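Local coordinates for segregation and condensation protein A (Thermococcus onnurineus, PDB 6IVH) that probably serves as the kleisin subunit of an archaeal Smc-based condensin, its N-terminal domain being the part described here, at residues 6-11 and 51-56. Sequence-based numbering, arbitrary orientation.
Sequences EEEITP and RVSARA
S53 and I9 meet through a doubly held carbonyl. I9 O accepts S53 N at 2.9 Å, with a nearly straight N-H (165°), and also S53 OG, both donors arriving from the same face of the carbonyl plane. Along the same edge, I9 N donates to R51 O at 2.8 Å, giving I9 and V52 a single, isolated bridge of the parallel type. Serine suits its place because, with OG held between the backbone N and the carbonyl carbon (chi1 68°), the hydroxyl donates to I9 O while accepting from A56 N at 3.2 Å, which makes S53 the N-cap of helix 54-72. With the hydroxyl removed, as by an alanine here, A56 N is likely to lose its cap and I9 O one of its two donors.

Next to these bonds the packing is close. P11, whose ring lacks a donor and suits the first turn of helix 11-20, sets CG 3.4 Å from A56 N, and the small methyl of A56 brings CB within 3.5 Å of I9 O. Beta-branched V52 turns away, yet its CG2 still meets I9 CB at 3.7 Å.

Toward the exposed N-terminal end the contact loosens, and long polar chains suit the solvent there. R51 extends past E7, bringing NH1 3.1 Å from E6 O, near the guanidinium plane. E8 crosses R51 at about a right angle, CG near CB, but their opposite charges do not touch; E8 OE1 lies against S53 CB.

Beyond the pair, P11 rests on Y38 and V52 on L42 and M45 of helix 31-47, while R55 salt-bridges E119 of helix 107-120, so the two paired segments bring together the starts of helices 11-20 and 54-72 beside these two helices.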
# COMPACT_ATOMS: atom_id res chain seq x y z
N GLU A 6 21.03 -2.91 1.19
CA GLU A 6 20.64 -4.11 1.92
C GLU A 6 20.62 -5.39 1.05
O GLU A 6 21.22 -6.39 1.48
CB GLU A 6 19.27 -3.89 2.60
CG GLU A 6 19.29 -2.86 3.73
CD GLU A 6 19.37 -1.42 3.23
OE1 GLU A 6 18.38 -0.68 3.39
OE2 GLU A 6 20.43 -1.04 2.69
N GLU A 7 19.99 -5.43 -0.12
CA GLU A 7 19.12 -4.40 -0.70
C GLU A 7 17.78 -5.03 -1.05
O GLU A 7 17.73 -5.99 -1.83
CB GLU A 7 19.74 -3.77 -1.95
CG GLU A 7 21.23 -3.50 -1.86
CD GLU A 7 21.59 -2.12 -2.37
OE1 GLU A 7 22.78 -1.75 -2.30
OE2 GLU A 7 20.67 -1.41 -2.84
N GLU A 8 16.69 -4.50 -0.50
CA GLU A 8 15.39 -5.14 -0.64
C GLU A 8 14.37 -4.15 -1.20
O GLU A 8 14.49 -2.93 -1.02
CB GLU A 8 14.90 -5.69 0.71
CG GLU A 8 15.77 -6.81 1.25
CD GLU A 8 15.43 -7.16 2.69
OE1 GLU A 8 14.96 -6.27 3.43
OE2 GLU A 8 15.65 -8.33 3.09
N ILE A 9 13.36 -4.69 -1.88
CA ILE A 9 12.23 -3.89 -2.35
C ILE A 9 11.45 -3.41 -1.13
O ILE A 9 10.98 -4.21 -0.32
CB ILE A 9 11.33 -4.69 -3.30
CG1 ILE A 9 12.13 -5.21 -4.50
CG2 ILE A 9 10.16 -3.85 -3.76
CD1 ILE A 9 12.77 -4.12 -5.32
N THR A 10 11.32 -2.10 -1.01
CA THR A 10 10.63 -1.49 0.11
C THR A 10 9.20 -1.15 -0.25
O THR A 10 8.84 -1.10 -1.44
CB THR A 10 11.37 -0.22 0.55
OG1 THR A 10 11.35 0.73 -0.52
CG2 THR A 10 12.82 -0.54 0.91
N PRO A 11 8.33 -0.93 0.74
CA PRO A 11 6.95 -0.52 0.42
C PRO A 11 6.87 0.74 -0.43
O PRO A 11 5.97 0.86 -1.26
CB PRO A 11 6.32 -0.29 1.80
CG PRO A 11 7.12 -1.13 2.73
CD PRO A 11 8.52 -1.15 2.19
N ARG A 51 14.62 -9.81 -4.00
CA ARG A 51 14.60 -9.51 -2.58
C ARG A 51 13.54 -8.46 -2.28
O ARG A 51 13.62 -7.33 -2.78
CB ARG A 51 15.97 -9.03 -2.11
CG ARG A 51 17.14 -9.99 -2.29
CD ARG A 51 18.24 -9.67 -1.31
NE ARG A 51 19.52 -10.28 -1.67
CZ ARG A 51 20.70 -9.83 -1.27
NH1 ARG A 51 20.76 -8.77 -0.47
NH2 ARG A 51 21.82 -10.43 -1.65
N VAL A 52 12.54 -8.83 -1.49
CA VAL A 52 11.48 -7.93 -1.06
C VAL A 52 11.52 -7.88 0.46
O VAL A 52 11.52 -8.93 1.12
CB VAL A 52 10.10 -8.39 -1.58
CG1 VAL A 52 8.99 -7.66 -0.85
CG2 VAL A 52 10.00 -8.15 -3.08
N SER A 53 11.55 -6.67 1.01
CA SER A 53 11.73 -6.50 2.45
C SER A 53 10.51 -7.01 3.21
O SER A 53 9.43 -7.21 2.66
CB SER A 53 11.97 -5.03 2.79
OG SER A 53 10.80 -4.26 2.57
N ALA A 54 10.71 -7.22 4.52
CA ALA A 54 9.61 -7.63 5.38
C ALA A 54 8.55 -6.54 5.49
O ALA A 54 7.36 -6.85 5.57
CB ALA A 54 10.13 -8.01 6.77
N ARG A 55 8.97 -5.27 5.49
CA ARG A 55 8.01 -4.18 5.57
C ARG A 55 7.08 -4.18 4.36
O ARG A 55 5.88 -3.91 4.49
CB ARG A 55 8.73 -2.84 5.71
CG ARG A 55 9.75 -2.82 6.84
CD ARG A 55 10.48 -1.49 6.93
NE ARG A 55 9.72 -0.48 7.66
CZ ARG A 55 9.16 0.59 7.10
NH1 ARG A 55 9.27 0.79 5.80
NH2 ARG A 55 8.48 1.45 7.85
N ALA A 56 7.62 -4.47 3.18
CA ALA A 56 6.78 -4.58 1.99
C ALA A 56 5.80 -5.74 2.09
O ALA A 56 4.70 -5.67 1.54
CB ALA A 56 7.65 -4.72 0.74